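Local coordinates for putative nitrite reductase NADPH (Small subunit) oxidoreductase protein (Vibrio parahaemolyticus RIMD 2210633, PDB 3C0D) that probably serves as the small subunit of an NAD(P)H-dependent nitrite reductase in nitrate assimilation and is built on a Rieske-like fold, at residues L4-L9 against C106-E111; C10-L15 against D101-C106; V40-D45 against W96-D101; W46-K51 against H91-W96. All blocks are in the same frame, centred on the assembly; numbering follows the deposited sequence.

Contact 1: residues L4-L9 against C106-E111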
# COMPACT_ATOMS: atom_id res chain seq x y z
N LEU A 4 -18.86 5.61 -3.12
CA LEU A 4 -19.36 4.22 -2.94
C LEU A 4 -18.94 3.34 -4.11
O LEU A 4 -18.91 2.11 -3.98
CB LEU A 4 -20.90 4.21 -2.84
CG LEU A 4 -21.68 4.87 -1.69
CD1 LEU A 4 -23.17 4.64 -1.92
CD2 LEU A 4 -21.25 4.29 -0.35
N THR A 5 -18.62 3.95 -5.25
CA THR A 5 -18.24 3.18 -6.44
C THR A 5 -16.82 2.60 -6.43
O THR A 5 -15.88 3.21 -5.89
CB THR A 5 -18.42 4.01 -7.72
OG1 THR A 5 -17.74 5.27 -7.59
CG2 THR A 5 -19.91 4.25 -8.00
N LYS A 6 -16.68 1.42 -7.04
CA LYS A 6 -15.40 0.73 -7.12
C LYS A 6 -14.91 0.58 -8.56
O LYS A 6 -15.70 0.29 -9.47
CB LYS A 6 -15.50 -0.64 -6.46
CG LYS A 6 -16.56 -1.55 -7.05
CD LYS A 6 -16.58 -2.89 -6.33
CE LYS A 6 -16.87 -2.72 -4.85
NZ LYS A 6 -16.92 -4.04 -4.17
N VAL A 7 -13.61 0.77 -8.77
CA VAL A 7 -13.02 0.68 -10.10
C VAL A 7 -12.04 -0.50 -10.19
O VAL A 7 -11.10 -0.58 -9.40
CB VAL A 7 -12.23 1.97 -10.44
CG1 VAL A 7 -11.92 2.03 -11.94
CG2 VAL A 7 -13.02 3.19 -9.99
N LYS A 8 -12.27 -1.40 -11.14
CA LYS A 8 -11.37 -2.54 -11.31
C LYS A 8 -9.94 -2.04 -11.35
O LYS A 8 -9.61 -1.13 -12.11
CB LYS A 8 -11.70 -3.29 -12.61
CG LYS A 8 -13.06 -4.01 -12.59
CD LYS A 8 -13.34 -4.74 -13.90
CE LYS A 8 -14.68 -5.47 -13.83
NZ LYS A 8 -15.08 -6.08 -15.13
N LEU A 9 -9.08 -2.64 -10.53
CA LEU A 9 -7.67 -2.28 -10.43
C LEU A 9 -6.77 -3.39 -10.99
O LEU A 9 -5.99 -3.18 -11.92
CB LEU A 9 -7.34 -2.03 -8.96
CG LEU A 9 -6.16 -1.13 -8.63
CD1 LEU A 9 -6.27 0.17 -9.38
CD2 LEU A 9 -6.15 -0.87 -7.13
N CYS A 106 -10.34 -3.90 -6.35
CA CYS A 106 -10.82 -2.60 -6.78
C CYS A 106 -10.41 -1.52 -5.80
O CYS A 106 -10.00 -1.81 -4.67
CB CYS A 106 -12.35 -2.60 -6.87
SG CYS A 106 -13.10 -3.66 -8.12
N TYR A 107 -10.51 -0.27 -6.22
CA TYR A 107 -10.23 0.83 -5.33
C TYR A 107 -11.55 1.60 -5.26
O TYR A 107 -12.30 1.63 -6.23
CB TYR A 107 -9.08 1.68 -5.86
CG TYR A 107 -9.36 2.52 -7.08
CD1 TYR A 107 -9.93 3.79 -6.96
CD2 TYR A 107 -8.97 2.10 -8.34
CE1 TYR A 107 -10.09 4.62 -8.08
CE2 TYR A 107 -9.12 2.92 -9.47
CZ TYR A 107 -9.68 4.18 -9.33
OH TYR A 107 -9.78 5.00 -10.44
N LEU A 108 -11.84 2.19 -4.11
CA LEU A 108 -13.10 2.91 -3.95
C LEU A 108 -12.93 4.39 -4.27
O LEU A 108 -12.08 5.07 -3.69
CB LEU A 108 -13.61 2.71 -2.52
CG LEU A 108 -13.69 1.23 -2.10
CD1 LEU A 108 -14.02 1.11 -0.62
CD2 LEU A 108 -14.74 0.53 -2.95
N ALA A 109 -13.74 4.89 -5.21
CA ALA A 109 -13.69 6.30 -5.61
C ALA A 109 -14.88 7.10 -5.09
O ALA A 109 -15.54 6.71 -4.12
CB ALA A 109 -13.62 6.40 -7.14
N LYS A 110 -15.16 8.24 -5.73
CA LYS A 110 -16.27 9.11 -5.35
C LYS A 110 -17.14 9.37 -6.59
O LYS A 110 -17.31 8.46 -7.41
CB LYS A 110 -15.73 10.43 -4.79
CG LYS A 110 -14.60 10.23 -3.78
CD LYS A 110 -14.22 11.53 -3.06
CE LYS A 110 -15.27 11.95 -2.04
NZ LYS A 110 -14.89 13.20 -1.33
N GLU A 111 -17.69 10.58 -6.74
CA GLU A 111 -18.51 10.89 -7.92
C GLU A 111 -19.11 12.31 -7.99
O GLU A 111 -18.44 13.29 -7.64
CB GLU A 111 -19.61 9.84 -8.08
CG GLU A 111 -19.47 9.02 -9.37
CD GLU A 111 -20.29 7.74 -9.34
OE1 GLU A 111 -20.37 7.07 -10.40
OE2 GLU A 111 -20.84 7.39 -8.27

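Contact 2: residues C10-L15 against D101-C106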
# COMPACT_ATOMS: atom_id res chain seq x y z
N CYS A 10 -6.88 -4.58 -10.40
CA CYS A 10 -6.13 -5.75 -10.86
C CYS A 10 -6.72 -7.04 -10.29
O CYS A 10 -7.64 -7.01 -9.48
CB CYS A 10 -4.66 -5.66 -10.45
SG CYS A 10 -4.30 -6.02 -8.72
N GLN A 11 -6.18 -8.17 -10.75
CA GLN A 11 -6.61 -9.50 -10.31
C GLN A 11 -5.80 -9.87 -9.08
O GLN A 11 -4.60 -9.61 -9.04
CB GLN A 11 -6.32 -10.53 -11.39
CG GLN A 11 -7.24 -10.47 -12.58
CD GLN A 11 -8.67 -10.74 -12.19
OE1 GLN A 11 -9.43 -9.81 -11.91
NE2 GLN A 11 -9.04 -12.01 -12.16
N LEU A 12 -6.43 -10.48 -8.08
CA LEU A 12 -5.69 -10.85 -6.88
C LEU A 12 -4.43 -11.68 -7.18
O LEU A 12 -3.40 -11.47 -6.53
CB LEU A 12 -6.58 -11.64 -5.91
CG LEU A 12 -5.80 -11.92 -4.62
CD1 LEU A 12 -6.12 -10.85 -3.57
CD2 LEU A 12 -6.13 -13.31 -4.11
N ASP A 13 -4.48 -12.60 -8.13
CA ASP A 13 -3.28 -13.39 -8.40
C ASP A 13 -2.21 -12.64 -9.21
O ASP A 13 -1.27 -13.25 -9.73
CB ASP A 13 -3.62 -14.74 -9.05
CG ASP A 13 -4.61 -14.64 -10.17
OD1 ASP A 13 -5.61 -13.89 -10.03
OD2 ASP A 13 -4.40 -15.33 -11.19
N ASP A 14 -2.35 -11.32 -9.28
CA ASP A 14 -1.37 -10.46 -9.92
C ASP A 14 -0.50 -10.01 -8.74
O ASP A 14 0.62 -9.49 -8.92
CB ASP A 14 -2.03 -9.23 -10.56
CG ASP A 14 -2.49 -9.48 -11.98
OD1 ASP A 14 -1.76 -10.14 -12.75
OD2 ASP A 14 -3.58 -8.98 -12.34
N LEU A 15 -1.03 -10.23 -7.55
CA LEU A 15 -0.36 -9.86 -6.30
C LEU A 15 0.23 -11.04 -5.53
O LEU A 15 -0.50 -11.94 -5.10
CB LEU A 15 -1.35 -9.15 -5.37
CG LEU A 15 -2.10 -7.90 -5.81
CD1 LEU A 15 -2.95 -7.43 -4.64
CD2 LEU A 15 -1.14 -6.81 -6.25
N ASP A 101 -13.52 -8.45 -4.33
CA ASP A 101 -14.75 -9.22 -4.41
C ASP A 101 -14.48 -10.68 -4.74
O ASP A 101 -14.28 -11.48 -3.83
CB ASP A 101 -15.69 -8.57 -5.41
CG ASP A 101 -16.07 -7.16 -4.99
OD1 ASP A 101 -16.55 -7.01 -3.83
OD2 ASP A 101 -15.89 -6.22 -5.80
N ASP A 102 -14.48 -11.07 -6.01
CA ASP A 102 -14.18 -12.46 -6.31
C ASP A 102 -12.67 -12.55 -6.19
O ASP A 102 -12.14 -12.91 -5.14
CB ASP A 102 -14.65 -12.82 -7.72
CG ASP A 102 -15.88 -13.72 -7.72
OD1 ASP A 102 -16.65 -13.71 -6.72
OD2 ASP A 102 -16.09 -14.43 -8.72
N ASN A 103 -11.98 -12.24 -7.27
CA ASN A 103 -10.52 -12.20 -7.23
C ASN A 103 -10.22 -10.87 -7.89
O ASN A 103 -9.15 -10.63 -8.43
CB ASN A 103 -9.90 -13.36 -8.00
CG ASN A 103 -9.71 -14.58 -7.13
OD1 ASN A 103 -9.17 -14.50 -6.03
ND2 ASN A 103 -10.14 -15.74 -7.63
N GLN A 104 -11.22 -10.00 -7.82
CA GLN A 104 -11.15 -8.68 -8.41
C GLN A 104 -10.76 -7.68 -7.34
O GLN A 104 -11.45 -7.52 -6.33
CB GLN A 104 -12.50 -8.29 -9.00
CG GLN A 104 -12.52 -6.95 -9.70
CD GLN A 104 -11.48 -6.88 -10.79
OE1 GLN A 104 -11.45 -7.72 -11.69
NE2 GLN A 104 -10.61 -5.88 -10.71
N VAL A 105 -9.64 -7.01 -7.55
CA VAL A 105 -9.20 -6.01 -6.61
C VAL A 105 -9.64 -4.67 -7.16
O VAL A 105 -9.38 -4.35 -8.32
CB VAL A 105 -7.68 -6.04 -6.44
CG1 VAL A 105 -7.26 -4.96 -5.47
CG2 VAL A 105 -7.26 -7.40 -5.94
N CYS A 106 -10.34 -3.90 -6.35
CA CYS A 106 -10.82 -2.60 -6.78
C CYS A 106 -10.41 -1.52 -5.80
O CYS A 106 -10.00 -1.81 -4.67
CB CYS A 106 -12.35 -2.60 -6.87
SG CYS A 106 -13.10 -3.66 -8.12

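Contact 3: residues V40-D45 against W96-D101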
# COMPACT_ATOMS: atom_id res chain seq x y z
N VAL A 40 -6.15 -6.55 1.04
CA VAL A 40 -5.17 -5.78 0.27
C VAL A 40 -5.06 -4.31 0.71
O VAL A 40 -6.06 -3.60 0.83
CB VAL A 40 -5.51 -5.85 -1.23
CG1 VAL A 40 -4.42 -5.23 -2.05
CG2 VAL A 40 -5.71 -7.29 -1.66
N TYR A 41 -3.83 -3.87 0.96
CA TYR A 41 -3.58 -2.48 1.37
C TYR A 41 -2.81 -1.69 0.30
O TYR A 41 -1.89 -2.20 -0.33
CB TYR A 41 -2.81 -2.44 2.69
CG TYR A 41 -3.58 -3.03 3.83
CD1 TYR A 41 -3.68 -4.40 4.00
CD2 TYR A 41 -4.26 -2.21 4.73
CE1 TYR A 41 -4.44 -4.96 5.04
CE2 TYR A 41 -5.03 -2.74 5.78
CZ TYR A 41 -5.11 -4.12 5.93
OH TYR A 41 -5.89 -4.66 6.95
N ALA A 42 -3.21 -0.43 0.09
CA ALA A 42 -2.58 0.43 -0.91
C ALA A 42 -1.96 1.62 -0.22
O ALA A 42 -2.58 2.22 0.64
CB ALA A 42 -3.63 0.91 -1.89
N VAL A 43 -0.74 1.98 -0.61
CA VAL A 43 -0.06 3.15 -0.03
C VAL A 43 0.72 3.83 -1.16
O VAL A 43 1.01 3.19 -2.17
CB VAL A 43 0.94 2.74 1.07
CG1 VAL A 43 0.21 2.18 2.27
CG2 VAL A 43 1.93 1.71 0.52
N GLN A 44 1.05 5.11 -1.02
CA GLN A 44 1.82 5.78 -2.06
C GLN A 44 3.15 5.06 -2.22
O GLN A 44 3.78 4.69 -1.23
CB GLN A 44 2.09 7.23 -1.70
CG GLN A 44 3.15 7.41 -0.65
CD GLN A 44 3.29 8.86 -0.27
OE1 GLN A 44 2.32 9.49 0.17
NE2 GLN A 44 4.49 9.41 -0.45
N ASP A 45 3.57 4.88 -3.47
CA ASP A 45 4.80 4.19 -3.76
C ASP A 45 5.98 5.08 -3.55
O ASP A 45 7.07 4.60 -3.25
CB ASP A 45 4.81 3.66 -5.18
CG ASP A 45 5.98 2.72 -5.45
OD1 ASP A 45 6.22 1.81 -4.62
OD2 ASP A 45 6.66 2.88 -6.48
N TRP A 96 -5.28 4.43 -0.01
CA TRP A 96 -6.44 4.29 -0.88
C TRP A 96 -7.29 3.12 -0.39
O TRP A 96 -6.76 2.04 -0.13
CB TRP A 96 -5.99 4.02 -2.32
CG TRP A 96 -5.54 5.24 -3.07
CD1 TRP A 96 -6.28 5.99 -3.94
CD2 TRP A 96 -4.24 5.83 -3.03
NE1 TRP A 96 -5.51 7.01 -4.45
CE2 TRP A 96 -4.25 6.94 -3.91
CE3 TRP A 96 -3.06 5.53 -2.34
CZ2 TRP A 96 -3.13 7.75 -4.12
CZ3 TRP A 96 -1.93 6.34 -2.55
CH2 TRP A 96 -1.99 7.44 -3.43
N ARG A 97 -8.59 3.34 -0.27
CA ARG A 97 -9.49 2.30 0.19
C ARG A 97 -9.56 1.19 -0.87
O ARG A 97 -9.84 1.47 -2.03
CB ARG A 97 -10.89 2.88 0.43
CG ARG A 97 -10.95 4.09 1.39
CD ARG A 97 -12.34 4.18 2.02
NE ARG A 97 -12.63 2.93 2.73
CZ ARG A 97 -13.85 2.51 3.06
NH1 ARG A 97 -14.92 3.23 2.74
NH2 ARG A 97 -14.00 1.34 3.68
N VAL A 98 -9.32 -0.05 -0.47
CA VAL A 98 -9.34 -1.15 -1.44
C VAL A 98 -10.14 -2.38 -1.00
O VAL A 98 -10.13 -2.76 0.18
CB VAL A 98 -7.89 -1.58 -1.77
CG1 VAL A 98 -7.89 -2.70 -2.79
CG2 VAL A 98 -7.11 -0.41 -2.29
N THR A 99 -10.82 -3.01 -1.95
CA THR A 99 -11.61 -4.21 -1.67
C THR A 99 -11.36 -5.28 -2.73
O THR A 99 -10.93 -4.98 -3.84
CB THR A 99 -13.12 -3.92 -1.62
OG1 THR A 99 -13.53 -3.30 -2.85
CG2 THR A 99 -13.44 -3.02 -0.45
N VAL A 100 -11.65 -6.53 -2.37
CA VAL A 100 -11.48 -7.67 -3.26
C VAL A 100 -12.74 -8.52 -3.25
O VAL A 100 -13.02 -9.22 -2.28
CB VAL A 100 -10.29 -8.55 -2.82
CG1 VAL A 100 -9.98 -9.58 -3.87
CG2 VAL A 100 -9.09 -7.66 -2.52
N ASP A 101 -13.52 -8.45 -4.33
CA ASP A 101 -14.75 -9.22 -4.41
C ASP A 101 -14.48 -10.68 -4.74
O ASP A 101 -14.28 -11.48 -3.83
CB ASP A 101 -15.69 -8.57 -5.41
CG ASP A 101 -16.07 -7.16 -4.99
OD1 ASP A 101 -16.55 -7.01 -3.83
OD2 ASP A 101 -15.89 -6.22 -5.80

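Contact 4: residues W46-K51 against H91-W96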
# COMPACT_ATOMS: atom_id res chain seq x y z
N TRP A 46 5.78 6.38 -3.69
CA TRP A 46 6.87 7.34 -3.48
C TRP A 46 7.22 7.45 -1.98
O TRP A 46 6.35 7.70 -1.14
CB TRP A 46 6.46 8.69 -4.07
CG TRP A 46 7.42 9.83 -3.85
CD1 TRP A 46 7.40 10.74 -2.84
CD2 TRP A 46 8.52 10.20 -4.70
NE1 TRP A 46 8.40 11.66 -3.00
CE2 TRP A 46 9.11 11.35 -4.13
CE3 TRP A 46 9.06 9.67 -5.88
CZ2 TRP A 46 10.22 11.99 -4.71
CZ3 TRP A 46 10.16 10.31 -6.46
CH2 TRP A 46 10.72 11.46 -5.87
N ASP A 47 8.50 7.24 -1.66
CA ASP A 47 9.02 7.32 -0.29
C ASP A 47 9.30 8.79 0.04
O ASP A 47 10.23 9.39 -0.50
CB ASP A 47 10.32 6.53 -0.19
CG ASP A 47 10.99 6.68 1.16
OD1 ASP A 47 10.56 7.54 1.95
OD2 ASP A 47 11.96 5.94 1.42
N PRO A 48 8.51 9.38 0.94
CA PRO A 48 8.68 10.79 1.34
C PRO A 48 10.03 11.11 1.96
O PRO A 48 10.45 12.26 1.99
CB PRO A 48 7.54 11.00 2.32
CG PRO A 48 7.44 9.65 2.98
CD PRO A 48 7.56 8.69 1.82
N ILE A 49 10.70 10.09 2.47
CA ILE A 49 12.00 10.25 3.08
C ILE A 49 12.88 9.29 2.29
O ILE A 49 12.95 8.09 2.60
CB ILE A 49 12.02 9.74 4.55
CG1 ILE A 49 10.79 10.24 5.31
CG2 ILE A 49 13.28 10.23 5.24
CD1 ILE A 49 10.67 9.63 6.67
N GLY A 50 13.55 9.80 1.26
CA GLY A 50 14.38 8.91 0.47
C GLY A 50 14.23 9.39 -0.95
O GLY A 50 15.12 9.24 -1.78
N LYS A 51 13.05 9.94 -1.21
CA LYS A 51 12.72 10.53 -2.48
C LYS A 51 12.85 9.65 -3.72
O LYS A 51 13.70 9.91 -4.59
CB LYS A 51 13.57 11.79 -2.64
CG LYS A 51 13.47 12.69 -1.45
CD LYS A 51 12.03 13.08 -1.24
CE LYS A 51 11.88 14.04 -0.08
NZ LYS A 51 10.45 14.33 0.16
N HIS A 91 6.04 12.02 9.18
CA HIS A 91 5.77 11.40 7.88
C HIS A 91 4.64 10.37 7.88
O HIS A 91 4.50 9.58 8.80
CB HIS A 91 7.05 10.80 7.34
CG HIS A 91 8.02 11.83 6.84
ND1 HIS A 91 7.85 12.47 5.63
CD2 HIS A 91 9.12 12.38 7.41
CE1 HIS A 91 8.81 13.37 5.47
NE2 HIS A 91 9.59 13.33 6.54
N CYS A 92 3.85 10.39 6.81
CA CYS A 92 2.73 9.49 6.66
C CYS A 92 2.48 9.26 5.17
O CYS A 92 2.57 10.20 4.38
CB CYS A 92 1.49 10.11 7.32
SG CYS A 92 0.04 9.02 7.45
N LEU A 93 2.18 8.03 4.77
CA LEU A 93 1.93 7.72 3.37
C LEU A 93 0.46 7.87 3.00
O LEU A 93 -0.42 7.58 3.81
CB LEU A 93 2.37 6.29 3.03
CG LEU A 93 3.82 5.83 3.22
CD1 LEU A 93 3.97 4.41 2.71
CD2 LEU A 93 4.75 6.75 2.48
N LYS A 94 0.19 8.31 1.78
CA LYS A 94 -1.19 8.45 1.35
C LYS A 94 -1.75 7.04 1.17
O LYS A 94 -1.04 6.12 0.74
CB LYS A 94 -1.28 9.25 0.04
CG LYS A 94 -2.71 9.52 -0.41
CD LYS A 94 -2.76 10.47 -1.59
CE LYS A 94 -4.20 10.74 -2.04
NZ LYS A 94 -4.31 11.52 -3.32
N THR A 95 -3.03 6.88 1.51
CA THR A 95 -3.71 5.59 1.42
C THR A 95 -4.92 5.60 0.50
O THR A 95 -5.52 6.64 0.26
CB THR A 95 -4.21 5.14 2.81
OG1 THR A 95 -4.96 6.20 3.41
CG2 THR A 95 -3.03 4.77 3.70
N TRP A 96 -5.28 4.43 -0.01
CA TRP A 96 -6.44 4.29 -0.88
C TRP A 96 -7.29 3.12 -0.39
O TRP A 96 -6.76 2.04 -0.13
CB TRP A 96 -5.99 4.02 -2.32
CG TRP A 96 -5.54 5.24 -3.07
CD1 TRP A 96 -6.28 5.99 -3.94
CD2 TRP A 96 -4.24 5.83 -3.03
NE1 TRP A 96 -5.51 7.01 -4.45
CE2 TRP A 96 -4.25 6.94 -3.91
CE3 TRP A 96 -3.06 5.53 -2.34
CZ2 TRP A 96 -3.13 7.75 -4.12
CZ3 TRP A 96 -1.93 6.34 -2.55
CH2 TRP A 96 -1.99 7.44 -3.43

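Contact 1: residues L4-L9 against C106-E111
Val7 and Tyr107 lie side by side and point the same way from two antiparallel strands. The ring of Tyr107 carries Val7 CB over one face, toward the rim. Val7 CB stands 3.8 Å from the centroid of the Tyr107 ring, a CH-pi contact. CG of Tyr107 sits between its own backbone N and carbonyl carbon (chi1 71°), which turns the ring over the partner strand. Val7 CG2 lies 3.5 Å from Tyr107 CZ. The Leu9 side chain crosses that of Tyr107 at about a right angle, with Leu9 CD1 3.5 Å from Tyr107 CD2. Ile25 of strand 21-25 packs on both Leu9 and Tyr107.

The other sheet face carries Lys6 and Leu108. Lys6 CB lies 3.8 Å from Leu108 CD2. Beyond it the Lys6 chain leads away, and NZ forms a salt bridge with Asp101. Cys106 SG rests 3.8 Å from Lys8 CA.

Three backbone bonds set the register. Val7 and Tyr107 are a hydrogen-bonded pair: Val7 N gives to Tyr107 O at 3.0 Å, and Tyr107 N gives back to Val7 O. Ala109 N reaches Thr5 O at 2.8 Å. Past this bond the segments separate. There the Glu111 side chain crosses that of Thr5 at about a right angle, with Glu111 OE2 3.3 Å from Thr5 CG2.

The chemistry is that of a strand pair near the surface. Backbone bonds fix the alignment, one face gains aromatic and aliphatic cover, and the charge of Lys6 is probably balanced by Asp101 on the other.

Contact 2: residues C10-L15 against D101-C106
The carbonyl group of Val105 is approached from opposite faces of its plane, by Cys10 N across the contact and by NE2 of its own neighbour Gln104. Cys10 N lies 3.3 Å from Val105 O, tilted from the plane. Gln104 NE2 lies 3.1 Å from Val105 O, well above the plane. Gln104 has CG anti to its backbone N (chi1 -177°) and bends at chi2, which folds the amide back to this oxygen. The bond from NE2 helps to fix how the Gln104 amide is turned. Leu9 N probably bonds the same oxygen, so Leu9 and Cys10 face Val105 as a classic beta bulge. The Gln11 chain crosses that of Gln104 at about a right angle, and the two amide planes are 43° apart.

Val105 N completes the hydrogen-bonded pair, giving to Cys10 O at 2.8 Å. Leu12 N gives to Asn103 O at 2.7 Å, the last bond before 10-15 turns into a short 3-10 segment. That turn is held by Asp14, whose OD2 takes the Gln11 N-H at 3.2 Å on the anti side of the carboxylate.

The Cys10 and Val105 side chains share one sheet face, with Cys10 SG 4.1 Å from Val105 CB. Leu12 CD2 lies 3.8 Å from Asn103 OD1, where the two chains cross obliquely.

Asp101 N bonds Gln104 O and closes the turn between strands 95-100 and 104-108. Strand 104-108 pairs with 6-11 on one side and 95-100 on the other. Cys10 reaches Leu32 of strand 28-35, Leu12 reaches Tyr34, and Val105 packs on Val98 and Val100.

Contact 3: residues V40-D45 against W96-D101
In the large antiparallel sheet of the Rieske-like fold, strands 39-47 and 95-100 meet through Val40, Ala42, Trp96, Val98 and Val100. The strands run in nearly opposite directions, with 153° between the short axes. These axes stay 6.7 Å apart at closest, so the contact is made mostly by side chains.

Val40 and Val100 cross at about a right angle, and Val40 CG2 lies 3.5 Å from Val100 CG2. In Val40 this methyl is anti to the carbonyl carbon, while CG1 is anti to the backbone N (chi1 -172°). Thus one branch serves Val100. The other branch reaches Leu15, in the loop after strand 6-11. Val98 sits against Val40 and Ala42, with Val98 CB 3.8 Å from Val40 O and Val98 CG2 3.7 Å from Ala42 CB. Ala42 CB also lies 3.9 Å from Trp96 CB.

This apolar row lies in the partly buried middle of the fold. Val30 and Leu32 of strand 28-35 touch Ala42.

The indole of Trp96 comes in by its edge. Gln44 N lies in the ring plane, 3.6 Å from Trp96 CZ3. CG of Trp96 is anti to the carbonyl carbon (chi1 -79°), which carries the six-membered ring along the partner strand toward Gln44. Gln44 N probably bonds Lys94 O, while the Gln44 side chain is held at both amide atoms: OE1 accepts from Lys94 N, and NE2 gives to Trp46 O.

Contact 4: residues W46-K51 against H91-W96
The backbones keep well apart where Pro48 and His91 touch: their CA atoms, the nearest pair across the segments, are 7.2 Å apart, and no hydrogen bond joins 46-51 to 91-96. The first segment folds on itself instead. Asp47 OD1 accepts from Ile49 N, from above the carboxylate plane, as an Asx turn. The spacing of this carboxylate to Ile49 O is too short in the model, so its fine detail is doubtful. Lys51 N gives to Asp47 O at 3.0 Å. Gly50 takes a backbone shape (phi 142°) that by itself calls for glycine. Lys51 NZ returns to Pro48 O at 2.8 Å.

In Rieske domains a loop at the end of a strand of the sheet usually carries the first pair of cluster ligands. Residues 46-51, from the weakly bonded end of strand 39-47 onward, probably match that loop, yet they hold neither cysteine nor histidine. Asp47 OD2 bonds Ser71 OG.

The side chains that meet across the contact are Pro48, Ile49, His91 and Leu93. Ile49 CG1 lies over the centre of the His91 ring, 3.4 Å from its centroid and 8° off the normal, a CH-pi contact. Ile49 CD1 is 3.2 Å from His91 CD2. In Ile49, CG1 is anti to the carbonyl carbon (chi1 -45°), which brings this branch and its CD1 onto the ring. Pro48 slides past His91 in the opposite direction, with CB 3.6 Å from His91 ND1. Leu93 crosses Pro48 at about a right angle, and its CD2 meets Pro48 CD at 3.5 Å. Phe78 of strand 77-79 packs on both Pro48 and Leu93.

Contacts 1 and 2 are successive parts of one strand pair, 6-11 with 104-108, and share Cys106. Both lie near the surface and rely on backbone bonds, interrupted by a bulge at Leu9 and Cys10. Contact 3 is nearer the centre of the chain and partly buried. It replaces those bonds with valine, alanine and indole packing. Contact 4 uses the continuation of the same two elements, 39-47 and 95-100, shares Trp96 with contact 3, and ends in loops at the surface. It has no backbone bond across it and rests on proline, isoleucine and leucine packing against a histidine ring and each other. Cys106 N probably bonds Thr99 O, which ties contacts 1 and 2 to contact 3.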